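PDB 3K2G: resiniferatoxin-binding, phosphotriesterase-related protein from Rhodobacter sphaeroides 2.4.1, which binds two zinc ions in a TIM barrel of the phosphotriesterase family and may hydrolyse phosphoric diesters. Local coordinates for residues 30-35 and 101-106; 72-77 and 270-275; 191-196 and 225-230; 234-239 and 255-260. One frame throughout, in Å; residues are numbered along the deposited sequence.

Contact 1 (30-35 and 101-106); sequences HTLMHE and RSIVDP. With ZN (zinc ion), chain I.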
loop_
_atom_site.group_PDB
_atom_site.type_symbol
_atom_site.label_atom_id
_atom_site.label_comp_id
_atom_site.label_asym_id
_atom_site.label_seq_id
_atom_site.Cartn_x
_atom_site.Cartn_y
_atom_site.Cartn_z
ATOM N N HIS B 30 -6.124 33.065 -14.894
ATOM C CA HIS B 30 -5.223 31.917 -15.003
ATOM C C HIS B 30 -3.882 32.362 -14.432
ATOM O O HIS B 30 -3.199 33.204 -15.016
ATOM C CB HIS B 30 -5.092 31.523 -16.473
ATOM C CG HIS B 30 -4.725 30.090 -16.686
ATOM N ND1 HIS B 30 -3.428 29.632 -16.608
ATOM C CD2 HIS B 30 -5.492 29.009 -16.963
ATOM C CE1 HIS B 30 -3.410 28.329 -16.828
ATOM N NE2 HIS B 30 -4.650 27.927 -17.046
ATOM N N THR B 31 -3.503 31.769 -13.302
ATOM C CA THR B 31 -2.297 32.184 -12.598
ATOM C C THR B 31 -1.296 31.123 -12.152
ATOM O O THR B 31 -1.661 29.992 -11.842
ATOM C CB THR B 31 -2.713 32.976 -11.328
ATOM O OG1 THR B 31 -3.539 34.084 -11.705
ATOM C CG2 THR B 31 -1.496 33.469 -10.556
ATOM N N LEU B 32 -0.024 31.525 -12.113
ATOM C CA LEU B 32 1.055 30.680 -11.625
ATOM C C LEU B 32 1.401 31.312 -10.275
ATOM O O LEU B 32 1.923 32.428 -10.210
ATOM C CB LEU B 32 2.271 30.725 -12.566
ATOM C CG LEU B 32 2.193 29.961 -13.890
ATOM C CD1 LEU B 32 3.456 30.226 -14.715
ATOM C CD2 LEU B 32 2.058 28.473 -13.606
HETATM N N MSE B 33 1.085 30.593 -9.201
HETATM C CA MSE B 33 1.307 31.060 -7.840
HETATM C C MSE B 33 2.745 31.139 -7.347
HETATM O O MSE B 33 3.018 31.784 -6.332
HETATM C CB MSE B 33 0.530 30.176 -6.861
HETATM C CG MSE B 33 -0.972 30.444 -6.813
HETATM SE SE MSE B 33 -1.438 32.195 -6.255
HETATM C CE MSE B 33 -0.408 32.233 -4.627
ATOM N N HIS B 34 3.672 30.501 -8.046
ATOM C CA HIS B 34 5.037 30.513 -7.556
ATOM C C HIS B 34 6.085 30.382 -8.652
ATOM O O HIS B 34 6.422 29.276 -9.078
ATOM C CB HIS B 34 5.177 29.384 -6.529
ATOM C CG HIS B 34 6.458 29.406 -5.761
ATOM N ND1 HIS B 34 6.493 29.367 -4.385
ATOM C CD2 HIS B 34 7.748 29.414 -6.172
ATOM C CE1 HIS B 34 7.750 29.349 -3.979
ATOM N NE2 HIS B 34 8.531 29.375 -5.043
ATOM N N GLU B 35 6.607 31.522 -9.088
ATOM C CA GLU B 35 7.627 31.549 -10.135
ATOM C C GLU B 35 8.634 32.655 -9.856
ATOM O O GLU B 35 8.291 33.685 -9.274
ATOM C CB GLU B 35 6.996 31.834 -11.499
ATOM C CG GLU B 35 5.855 30.924 -11.904
ATOM C CD GLU B 35 6.286 29.480 -12.104
ATOM O OE1 GLU B 35 7.458 29.247 -12.468
ATOM O OE2 GLU B 35 5.442 28.578 -11.907
ATOM N N ARG B 101 -2.503 34.911 -17.304
ATOM C CA ARG B 101 -2.823 36.309 -17.050
ATOM C C ARG B 101 -1.973 36.882 -15.927
ATOM O O ARG B 101 -1.574 38.042 -15.977
ATOM C CB ARG B 101 -4.301 36.440 -16.683
ATOM C CG ARG B 101 -5.202 35.605 -17.577
ATOM C CD ARG B 101 -6.618 35.485 -17.030
ATOM N NE ARG B 101 -7.238 34.217 -17.417
ATOM C CZ ARG B 101 -8.469 33.848 -17.079
ATOM N NH1 ARG B 101 -9.229 34.650 -16.343
ATOM N NH2 ARG B 101 -8.940 32.668 -17.464
ATOM N N SER B 102 -1.678 36.064 -14.924
ATOM C CA SER B 102 -0.910 36.543 -13.784
ATOM C C SER B 102 0.173 35.600 -13.264
ATOM O O SER B 102 0.053 34.381 -13.357
ATOM C CB SER B 102 -1.870 36.853 -12.625
ATOM O OG SER B 102 -2.969 37.643 -13.059
ATOM N N ILE B 103 1.221 36.189 -12.698
ATOM C CA ILE B 103 2.304 35.422 -12.091
ATOM C C ILE B 103 2.659 36.000 -10.723
ATOM O O ILE B 103 2.765 37.217 -10.559
ATOM C CB ILE B 103 3.581 35.422 -12.952
ATOM C CG1 ILE B 103 3.327 34.684 -14.268
ATOM C CG2 ILE B 103 4.715 34.733 -12.183
ATOM C CD1 ILE B 103 4.522 34.662 -15.200
ATOM N N VAL B 104 2.823 35.123 -9.739
ATOM C CA VAL B 104 3.198 35.534 -8.394
ATOM C C VAL B 104 4.680 35.212 -8.226
ATOM O O VAL B 104 5.086 34.049 -8.289
ATOM C CB VAL B 104 2.388 34.775 -7.306
ATOM C CG1 VAL B 104 2.821 35.236 -5.914
ATOM C CG2 VAL B 104 0.890 35.023 -7.499
ATOM N N ASP B 105 5.489 36.249 -8.030
ATOM C CA ASP B 105 6.922 36.066 -7.863
ATOM C C ASP B 105 7.289 36.269 -6.398
ATOM O O ASP B 105 7.326 37.398 -5.902
ATOM C CB ASP B 105 7.692 37.060 -8.730
ATOM C CG ASP B 105 9.184 36.781 -8.738
ATOM O OD1 ASP B 105 9.724 36.428 -7.670
ATOM O OD2 ASP B 105 9.807 36.919 -9.809
ATOM N N PRO B 106 7.577 35.173 -5.691
ATOM C CA PRO B 106 7.938 35.219 -4.273
ATOM C C PRO B 106 9.414 35.476 -3.981
ATOM O O PRO B 106 9.876 35.213 -2.867
ATOM C CB PRO B 106 7.480 33.856 -3.775
ATOM C CG PRO B 106 7.836 32.973 -4.940
ATOM C CD PRO B 106 7.375 33.782 -6.136
HETATM ZN ZN ZN I . 10.766 29.486 -5.114
HETATM O O HOH W 1 11.777 28.152 -4.091
#

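Contact 2 (72-77 and 270-275); sequences DPFVNK and YADQGV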
loop_
_atom_site.group_PDB
_atom_site.type_symbol
_atom_site.label_atom_id
_atom_site.label_comp_id
_atom_site.label_asym_id
_atom_site.label_seq_id
_atom_site.Cartn_x
_atom_site.Cartn_y
_atom_site.Cartn_z
ATOM N N ASP B 72 22.746 17.209 -10.836
ATOM C CA ASP B 72 23.346 18.108 -9.846
ATOM C C ASP B 72 23.293 19.547 -10.390
ATOM O O ASP B 72 24.313 20.124 -10.778
ATOM C CB ASP B 72 24.794 17.657 -9.573
ATOM C CG ASP B 72 25.498 18.506 -8.521
ATOM O OD1 ASP B 72 24.815 19.104 -7.665
ATOM O OD2 ASP B 72 26.745 18.557 -8.545
ATOM N N PRO B 73 22.084 20.141 -10.422
ATOM C CA PRO B 73 21.824 21.503 -10.912
ATOM C C PRO B 73 22.718 22.584 -10.315
ATOM O O PRO B 73 23.146 23.500 -11.014
ATOM C CB PRO B 73 20.356 21.731 -10.545
ATOM C CG PRO B 73 19.774 20.368 -10.629
ATOM C CD PRO B 73 20.834 19.521 -9.949
ATOM N N PHE B 74 22.997 22.473 -9.025
ATOM C CA PHE B 74 23.813 23.471 -8.344
ATOM C C PHE B 74 25.310 23.389 -8.580
ATOM O O PHE B 74 26.074 24.120 -7.952
ATOM C CB PHE B 74 23.536 23.430 -6.843
ATOM C CG PHE B 74 22.139 23.833 -6.478
ATOM C CD1 PHE B 74 21.565 24.975 -7.028
ATOM C CD2 PHE B 74 21.414 23.097 -5.553
ATOM C CE1 PHE B 74 20.283 25.375 -6.662
ATOM C CE2 PHE B 74 20.132 23.489 -5.180
ATOM C CZ PHE B 74 19.567 24.632 -5.733
ATOM N N VAL B 75 25.736 22.510 -9.479
ATOM C CA VAL B 75 27.158 22.379 -9.773
ATOM C C VAL B 75 27.609 23.475 -10.735
ATOM O O VAL B 75 28.773 23.873 -10.726
ATOM C CB VAL B 75 27.487 21.017 -10.431
ATOM C CG1 VAL B 75 26.984 20.992 -11.861
ATOM C CG2 VAL B 75 28.985 20.772 -10.401
ATOM N N ASN B 76 26.672 23.963 -11.548
ATOM C CA ASN B 76 26.948 24.977 -12.570
ATOM C C ASN B 76 26.703 26.415 -12.116
ATOM O O ASN B 76 25.578 26.788 -11.784
ATOM C CB ASN B 76 26.089 24.688 -13.810
ATOM C CG ASN B 76 26.623 25.350 -15.067
ATOM O OD1 ASN B 76 27.586 24.872 -15.672
ATOM N ND2 ASN B 76 26.003 26.453 -15.465
ATOM N N LYS B 77 27.758 27.229 -12.125
ATOM C CA LYS B 77 27.652 28.628 -11.718
ATOM C C LYS B 77 26.752 29.450 -12.640
ATOM O O LYS B 77 26.016 30.322 -12.183
ATOM C CB LYS B 77 29.043 29.278 -11.667
ATOM C CG LYS B 77 29.937 28.767 -10.553
ATOM C CD LYS B 77 31.291 29.465 -10.573
ATOM C CE LYS B 77 32.188 28.967 -9.452
ATOM N NZ LYS B 77 33.513 29.650 -9.461
ATOM N N TYR B 270 19.035 16.452 -6.557
ATOM C CA TYR B 270 19.904 17.417 -5.901
ATOM C C TYR B 270 21.040 16.729 -5.152
ATOM O O TYR B 270 20.897 16.353 -3.986
ATOM C CB TYR B 270 19.078 18.300 -4.962
ATOM C CG TYR B 270 18.199 19.266 -5.716
ATOM C CD1 TYR B 270 18.756 20.331 -6.424
ATOM C CD2 TYR B 270 16.819 19.093 -5.769
ATOM C CE1 TYR B 270 17.966 21.198 -7.168
ATOM C CE2 TYR B 270 16.019 19.957 -6.513
ATOM C CZ TYR B 270 16.601 21.007 -7.213
ATOM O OH TYR B 270 15.836 21.866 -7.969
ATOM N N ALA B 271 22.168 16.573 -5.844
ATOM C CA ALA B 271 23.349 15.910 -5.298
ATOM C C ALA B 271 23.706 16.370 -3.892
ATOM O O ALA B 271 24.044 15.556 -3.031
ATOM C CB ALA B 271 24.536 16.120 -6.230
ATOM N N ASP B 272 23.634 17.679 -3.674
ATOM C CA ASP B 272 23.945 18.282 -2.380
ATOM C C ASP B 272 23.135 17.682 -1.237
ATOM O O ASP B 272 23.691 17.219 -0.238
ATOM C CB ASP B 272 23.687 19.793 -2.434
ATOM C CG ASP B 272 22.299 20.135 -2.978
ATOM O OD1 ASP B 272 22.059 19.917 -4.187
ATOM O OD2 ASP B 272 21.446 20.620 -2.195
ATOM N N GLN B 273 21.816 17.700 -1.396
ATOM C CA GLN B 273 20.896 17.185 -0.390
ATOM C C GLN B 273 20.709 15.680 -0.508
ATOM O O GLN B 273 20.314 15.020 0.452
ATOM C CB GLN B 273 19.525 17.848 -0.547
ATOM C CG GLN B 273 19.466 19.340 -0.274
ATOM C CD GLN B 273 18.256 19.980 -0.942
ATOM O OE1 GLN B 273 18.293 20.312 -2.129
ATOM N NE2 GLN B 273 17.167 20.130 -0.191
ATOM N N GLY B 274 20.974 15.146 -1.695
ATOM C CA GLY B 274 20.802 13.723 -1.912
ATOM C C GLY B 274 19.326 13.397 -2.025
ATOM O O GLY B 274 18.888 12.312 -1.648
ATOM N N VAL B 275 18.556 14.346 -2.544
ATOM C CA VAL B 275 17.119 14.159 -2.701
ATOM C C VAL B 275 16.697 14.196 -4.161
ATOM O O VAL B 275 17.310 14.874 -4.987
ATOM C CB VAL B 275 16.320 15.218 -1.906
ATOM C CG1 VAL B 275 16.558 15.025 -0.425
ATOM C CG2 VAL B 275 16.732 16.622 -2.333
HETATM O O HOH W 2 22.543 20.196 -7.310
#

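Contact 3 (191-196 and 225-230); sequences SLRGAA and EEEGAD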
loop_
_atom_site.group_PDB
_atom_site.type_symbol
_atom_site.label_atom_id
_atom_site.label_comp_id
_atom_site.label_asym_id
_atom_site.label_seq_id
_atom_site.Cartn_x
_atom_site.Cartn_y
_atom_site.Cartn_z
ATOM N N SER B 191 12.282 35.056 11.710
ATOM C CA SER B 191 11.846 35.552 10.418
ATOM C C SER B 191 10.376 35.203 10.188
ATOM O O SER B 191 9.579 36.059 9.805
ATOM C CB SER B 191 12.701 34.930 9.311
ATOM O OG SER B 191 12.178 35.228 8.031
ATOM N N LEU B 192 10.028 33.943 10.427
ATOM C CA LEU B 192 8.657 33.478 10.237
ATOM C C LEU B 192 7.672 34.147 11.189
ATOM O O LEU B 192 6.539 34.436 10.807
ATOM C CB LEU B 192 8.579 31.958 10.401
ATOM C CG LEU B 192 7.195 31.348 10.134
ATOM C CD1 LEU B 192 6.741 31.709 8.727
ATOM C CD2 LEU B 192 7.243 29.840 10.311
ATOM N N ARG B 193 8.096 34.381 12.428
ATOM C CA ARG B 193 7.234 35.035 13.408
ATOM C C ARG B 193 6.949 36.468 12.967
ATOM O O ARG B 193 5.819 36.945 13.072
ATOM C CB ARG B 193 7.888 35.033 14.795
ATOM C CG ARG B 193 7.964 33.657 15.447
ATOM C CD ARG B 193 8.488 33.747 16.876
ATOM N NE ARG B 193 8.513 32.452 17.555
ATOM C CZ ARG B 193 7.430 31.756 17.896
ATOM N NH1 ARG B 193 6.221 32.222 17.626
ATOM N NH2 ARG B 193 7.558 30.586 18.504
ATOM N N GLY B 194 7.972 37.147 12.459
ATOM C CA GLY B 194 7.791 38.512 11.996
ATOM C C GLY B 194 6.867 38.536 10.789
ATOM O O GLY B 194 6.058 39.453 10.622
ATOM N N ALA B 195 6.982 37.518 9.943
ATOM C CA ALA B 195 6.141 37.431 8.760
ATOM C C ALA B 195 4.684 37.195 9.162
ATOM O O ALA B 195 3.776 37.800 8.596
ATOM C CB ALA B 195 6.627 36.306 7.854
ATOM N N ALA B 196 4.462 36.320 10.141
ATOM C CA ALA B 196 3.107 36.026 10.593
ATOM C C ALA B 196 2.485 37.263 11.232
ATOM O O ALA B 196 1.298 37.525 11.059
ATOM C CB ALA B 196 3.118 34.871 11.585
ATOM N N GLU B 225 0.010 29.954 13.580
ATOM C CA GLU B 225 -1.223 29.967 14.349
ATOM C C GLU B 225 -1.082 30.710 15.676
ATOM O O GLU B 225 -1.904 31.575 15.997
ATOM C CB GLU B 225 -1.672 28.525 14.592
ATOM C CG GLU B 225 -2.999 28.370 15.287
ATOM C CD GLU B 225 -3.470 26.929 15.288
ATOM O OE1 GLU B 225 -2.794 26.074 15.901
ATOM O OE2 GLU B 225 -4.514 26.650 14.667
ATOM N N GLU B 226 -0.042 30.391 16.443
ATOM C CA GLU B 226 0.152 31.046 17.732
ATOM C C GLU B 226 0.511 32.522 17.606
ATOM O O GLU B 226 0.495 33.252 18.597
ATOM C CB GLU B 226 1.209 30.312 18.571
ATOM C CG GLU B 226 2.618 30.318 18.016
ATOM C CD GLU B 226 3.581 29.524 18.887
ATOM O OE1 GLU B 226 3.363 28.304 19.059
ATOM O OE2 GLU B 226 4.551 30.117 19.403
ATOM N N GLU B 227 0.842 32.960 16.395
ATOM C CA GLU B 227 1.165 34.361 16.179
ATOM C C GLU B 227 -0.101 35.083 15.745
ATOM O O GLU B 227 -0.074 36.275 15.445
ATOM C CB GLU B 227 2.249 34.526 15.109
ATOM C CG GLU B 227 3.669 34.260 15.585
ATOM C CD GLU B 227 4.112 35.181 16.719
ATOM O OE1 GLU B 227 3.531 36.276 16.877
ATOM O OE2 GLU B 227 5.059 34.812 17.442
ATOM N N GLY B 228 -1.207 34.346 15.708
ATOM C CA GLY B 228 -2.483 34.930 15.326
ATOM C C GLY B 228 -2.721 35.088 13.837
ATOM O O GLY B 228 -3.683 35.742 13.425
ATOM N N ALA B 229 -1.863 34.493 13.016
ATOM C CA ALA B 229 -2.027 34.604 11.573
ATOM C C ALA B 229 -3.125 33.677 11.050
ATOM O O ALA B 229 -3.504 32.705 11.705
ATOM C CB ALA B 229 -0.715 34.324 10.875
ATOM N N ASP B 230 -3.614 33.990 9.854
ATOM C CA ASP B 230 -4.697 33.263 9.199
ATOM C C ASP B 230 -4.233 32.049 8.381
ATOM O O ASP B 230 -3.759 32.198 7.256
ATOM C CB ASP B 230 -5.437 34.239 8.280
ATOM C CG ASP B 230 -6.829 33.768 7.918
ATOM O OD1 ASP B 230 -7.098 32.550 8.005
ATOM O OD2 ASP B 230 -7.649 34.627 7.530
#

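Contact 4 (234-239 and 255-260); sequences TVLCHM and RGAFLE. With ZN (zinc ion), chain J.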
loop_
_atom_site.group_PDB
_atom_site.type_symbol
_atom_site.label_atom_id
_atom_site.label_comp_id
_atom_site.label_asym_id
_atom_site.label_seq_id
_atom_site.Cartn_x
_atom_site.Cartn_y
_atom_site.Cartn_z
ATOM N N THR B 234 -2.554 31.024 4.204
ATOM C CA THR B 234 -1.152 30.653 4.358
ATOM C C THR B 234 -0.894 29.564 3.316
ATOM O O THR B 234 -1.644 28.597 3.233
ATOM C CB THR B 234 -0.860 30.075 5.759
ATOM O OG1 THR B 234 -1.049 31.097 6.744
ATOM C CG2 THR B 234 0.575 29.555 5.837
ATOM N N VAL B 235 0.160 29.732 2.529
ATOM C CA VAL B 235 0.511 28.783 1.480
ATOM C C VAL B 235 1.786 28.033 1.847
ATOM O O VAL B 235 2.816 28.653 2.119
ATOM C CB VAL B 235 0.757 29.506 0.132
ATOM C CG1 VAL B 235 1.177 28.497 -0.928
ATOM C CG2 VAL B 235 -0.512 30.246 -0.310
ATOM N N LEU B 236 1.708 26.704 1.864
ATOM C CA LEU B 236 2.865 25.872 2.173
ATOM C C LEU B 236 3.495 25.444 0.853
ATOM O O LEU B 236 2.889 24.685 0.094
ATOM C CB LEU B 236 2.437 24.631 2.959
ATOM C CG LEU B 236 1.806 24.879 4.329
ATOM C CD1 LEU B 236 1.265 23.570 4.881
ATOM C CD2 LEU B 236 2.836 25.471 5.275
ATOM N N CYS B 237 4.707 25.931 0.590
ATOM C CA CYS B 237 5.423 25.629 -0.654
ATOM C C CYS B 237 6.126 24.284 -0.702
ATOM O O CYS B 237 6.435 23.682 0.325
ATOM C CB CYS B 237 6.483 26.698 -0.933
ATOM S SG CYS B 237 5.865 28.391 -1.106
ATOM N N HIS B 238 6.384 23.834 -1.926
ATOM C CA HIS B 238 7.120 22.595 -2.166
ATOM C C HIS B 238 6.522 21.336 -1.557
ATOM O O HIS B 238 7.200 20.572 -0.868
ATOM C CB HIS B 238 8.558 22.792 -1.686
ATOM C CG HIS B 238 9.135 24.116 -2.085
ATOM N ND1 HIS B 238 8.931 24.665 -3.333
ATOM C CD2 HIS B 238 9.896 25.005 -1.401
ATOM C CE1 HIS B 238 9.542 25.836 -3.401
ATOM N NE2 HIS B 238 10.134 26.065 -2.242
HETATM N N MSE B 239 5.249 21.104 -1.838
HETATM C CA MSE B 239 4.580 19.923 -1.315
HETATM C C MSE B 239 4.884 18.664 -2.124
HETATM O O MSE B 239 4.753 17.554 -1.617
HETATM C CB MSE B 239 3.076 20.160 -1.281
HETATM C CG MSE B 239 2.671 21.250 -0.287
HETATM SE SE MSE B 239 3.333 20.921 1.508
HETATM C CE MSE B 239 2.388 19.261 1.832
ATOM N N ARG B 255 -6.238 21.735 8.194
ATOM C CA ARG B 255 -6.003 22.870 9.077
ATOM C C ARG B 255 -6.346 24.160 8.342
ATOM O O ARG B 255 -6.538 25.199 8.967
ATOM C CB ARG B 255 -4.552 22.895 9.575
ATOM C CG ARG B 255 -4.237 21.772 10.553
ATOM C CD ARG B 255 -2.823 21.867 11.123
ATOM N NE ARG B 255 -2.677 22.948 12.098
ATOM C CZ ARG B 255 -1.571 23.176 12.803
ATOM N NH1 ARG B 255 -0.507 22.402 12.647
ATOM N NH2 ARG B 255 -1.530 24.175 13.672
ATOM N N GLY B 256 -6.420 24.087 7.010
ATOM C CA GLY B 256 -6.782 25.258 6.226
ATOM C C GLY B 256 -5.743 25.836 5.274
ATOM O O GLY B 256 -6.066 26.670 4.423
ATOM N N ALA B 257 -4.500 25.388 5.398
ATOM C CA ALA B 257 -3.430 25.899 4.556
ATOM C C ALA B 257 -3.496 25.391 3.125
ATOM O O ALA B 257 -3.992 24.300 2.856
ATOM C CB ALA B 257 -2.074 25.545 5.165
ATOM N N PHE B 258 -2.998 26.208 2.204
ATOM C CA PHE B 258 -2.947 25.819 0.808
ATOM C C PHE B 258 -1.738 24.896 0.683
ATOM O O PHE B 258 -0.722 25.100 1.344
ATOM C CB PHE B 258 -2.745 27.046 -0.083
ATOM C CG PHE B 258 -3.993 27.846 -0.315
ATOM C CD1 PHE B 258 -4.888 27.487 -1.318
ATOM C CD2 PHE B 258 -4.269 28.970 0.459
ATOM C CE1 PHE B 258 -6.042 28.243 -1.553
ATOM C CE2 PHE B 258 -5.419 29.729 0.233
ATOM C CZ PHE B 258 -6.308 29.366 -0.776
ATOM N N LEU B 259 -1.866 23.868 -0.143
ATOM C CA LEU B 259 -0.771 22.935 -0.380
ATOM C C LEU B 259 -0.283 23.270 -1.779
ATOM O O LEU B 259 -0.971 23.023 -2.768
ATOM C CB LEU B 259 -1.271 21.491 -0.318
ATOM C CG LEU B 259 -1.935 21.081 1.002
ATOM C CD1 LEU B 259 -2.275 19.598 0.954
ATOM C CD2 LEU B 259 -0.997 21.375 2.175
ATOM N N GLU B 260 0.903 23.851 -1.862
ATOM C CA GLU B 260 1.420 24.250 -3.158
ATOM C C GLU B 260 2.357 23.255 -3.827
ATOM O O GLU B 260 3.471 23.020 -3.363
ATOM C CB GLU B 260 2.112 25.610 -3.032
ATOM C CG GLU B 260 2.491 26.230 -4.361
ATOM C CD GLU B 260 2.985 27.659 -4.206
ATOM O OE1 GLU B 260 4.155 27.865 -3.815
ATOM O OE2 GLU B 260 2.186 28.578 -4.464
HETATM ZN ZN ZN J . 11.591 27.825 -1.998
HETATM O O HOH W 1 11.777 28.152 -4.091
HETATM O O HOH W 3 13.284 26.394 -2.938
#

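Contact 1 (30-35 and 101-106)
Strands 31-32 and 102-105 run parallel, with Thr31 beside Ser102 and Leu32 beside Ile103; the main-chain bonds are made by His30, Leu32 and Glu35. Leu32 lies in the middle, its N bonded to Ser102 O at 3.1 Å and its O receiving Val104 N at 2.9 Å. At the start of the pair His30 O accepts from both Arg101 N and Ser102 N, the former lying in the carbonyl plane; at the far end Glu35 N reaches Val104 O. A CA-H...O contact of 3.1 Å from Asp105 CA to Glu35 O lies at the end of the pairing.

Apolar contacts follow both sides of the pair. The side chain of Met33, a selenomethionine, lies alongside that of Val104, with Met33 SE 3.9 Å from Val104 CG2, while CG2 of Ile103 crosses the CB-CG part of Glu35 nearly at a right angle. The carboxylate of Glu35 is held elsewhere, by Ser302 OG and His303 N.

The third kind is CH-pi. Pro106 CG sits 3.6 Å from the centroid of the His34 ring, squarely over one face. With CG anti to the backbone N (chi1 -170°), the imidazole projects past the strand end, where NE2 binds a zinc ion at 2.2 Å; His36, Glu177 and Asp304 share that metal.

Strand 128-131 pairs with the other edge of strand 102-105, Phe95 of helix 85-97 packs against Leu32 and Ile103, and helix 337-352 receives Met33.

Contact 2 (72-77 and 270-275)
A short 3-10 turn at 73-75, with Val75 N bonded to Asp72 O, meets a tight hairpin turn at 270-275, and no direct hydrogen bond joins the two backbones, although the CA atoms of Asp72 and Ala271 come within 5.1 Å. In the hairpin Gly274 and Val275 both face Tyr270, forming a G1 beta bulge with glycine at the positive-phi position.

The aromatic pair is the main apolar contact. The planes of Phe74 and Tyr270 are inclined by 29° and slid apart, with centroids 5.4 Å from each other, so the rings hardly overlap; CE2 of Phe74 approaches CD1 of Tyr270 at 3.7 Å. Pro73 CG adds a contact of 4.0 Å to Tyr270 CE1. With CG between its backbone N and carbonyl carbon (chi1 51°), Asp272 brings its carboxylate to the edge of the Phe74 ring, OD1 in the ring plane and 3.5 Å from CD2.

Asp72 lays its carboxylate against the methyl of Ala271. One water ties the polar atoms together: it donates to Asp72 OD1 (2.5 Å) and Asp272 OD1 (3.2 Å) and accepts from Phe74 N. This bridge probably eases the approach of two like charges, and Asp72 OD2 also forms a salt bridge with Arg53.

Phe74 also touches the bound dimercaptobutanediol, and Tyr270 packs on Phe306 of the same pocket. Loops beyond the barrel strands thus wall part of the pocket beside the metals, as in other TIM-barrel enzymes, whose active sites lie at the C-terminal strand ends.

Contact 3 (191-196 and 225-230)
Ala196 and Glu227 make the close-packed part of this contact, where helix 186-202 meets the chain leaving helix 217-226. The methyl of Ala196 points at the other segment and lies 3.6 Å from Glu227 CB and 3.9 Å from Ala229 CB. With such small groups the two backbones come near, the CA atoms of Ala196 and Ala229 being 5.4 Å apart. Val224 of helix 217-226 also touches the methyl of Ala229.

Helix 217-226 ends just here. Gly228, at positive phi, closes a Schellman motif and leads the chain on to Ala229, whose CB, like that of Glu227, points toward helix 186-202. Helices 186-202 and 217-226 follow strands 175-178 and 206-208 and pack side by side outside the strands of the TIM barrel, and Leu192 extends their packing inward onto Val220 and Leu223.

Toward the surface, small apolar groups give way to a salt-bridge network around Arg193, whose chain is extended from CG to NE. Its NH1 and NH2 grip Glu226 OE2 end-on, each at 3.2 Å and from one face of the carboxylate, with the oxygen near the guanidinium plane. NH1 also bonds to Glu227 OE2 at 2.8 Å, using the anti lone pair of that oxygen; the bond is bent (137°) and the two flat groups are turned 69° apart. Glu189 takes NE of Arg193, and Arg197 holds the other oxygen of Glu227.

Contact 4 (234-239 and 255-260)
Glu260 carries its side chain across Val235 to Cys237, on the side of the sheet that holds Val235 and Phe258. Its CG is anti to the backbone N (chi1 -171°) and the chain beyond is extended, which brings OE2 to 3.7 Å from Val235 CG1 and OE1 to 3.2 Å from Cys237 SG. OE1 also lies beside the imidazole of His34, a zinc ligand from another strand end. The main chain of Glu260 grips the partner twice: N bonds to Leu236 O, and O accepts from Met239 N (3.0 Å) just past the end of strand 234-236.

Phe258 holds the other end of the pairing. Its N bonds to Thr234 O at 2.9 Å, and its O receives Leu236 N. The same Thr234 oxygen lies at the edge of the phenyl ring, in its plane, while Val235 CG2 meets Phe258 CB at 3.9 Å; Arg298 forms a cation-pi contact with the ring.

Helix 246-255 connects the two parallel strands in a beta-alpha-beta unit of the TIM barrel, and Gly256 ends the helix in a Schellman motif.

Val235 shares the side of Phe258, whereas Leu236 and Leu259 lie side by side on the opposite one; there Met239 CG, in a selenomethionine, reaches Leu259 CB at 3.9 Å. Past the strand, His238 NE2 binds a zinc ion at 2.3 Å, and Asp262 accepts from ND1.

How the contacts relate
Contacts 1 and 4 join neighbouring strands in two parts of the same barrel, their centres 15 Å apart. They meet at its core, where Glu260 and Cys237 lie against His34, and one water bridges the zinc ions bound by His34 and His238. Contact 3 lies in the helical layer outside the strands, also 15 Å from contact 4 between centres, and is tied to it by a salt bridge from Glu225 to Arg255. Contact 2 stands apart, its centre 25 Å from that of contact 4, among loops beside the ligand pocket. Along the chain, contacts 1, 3 and 4 follow in series; contact 2 crosses contact 1 and encloses the other two, so residues far apart in sequence gather around the barrel and the pocket beside its metals.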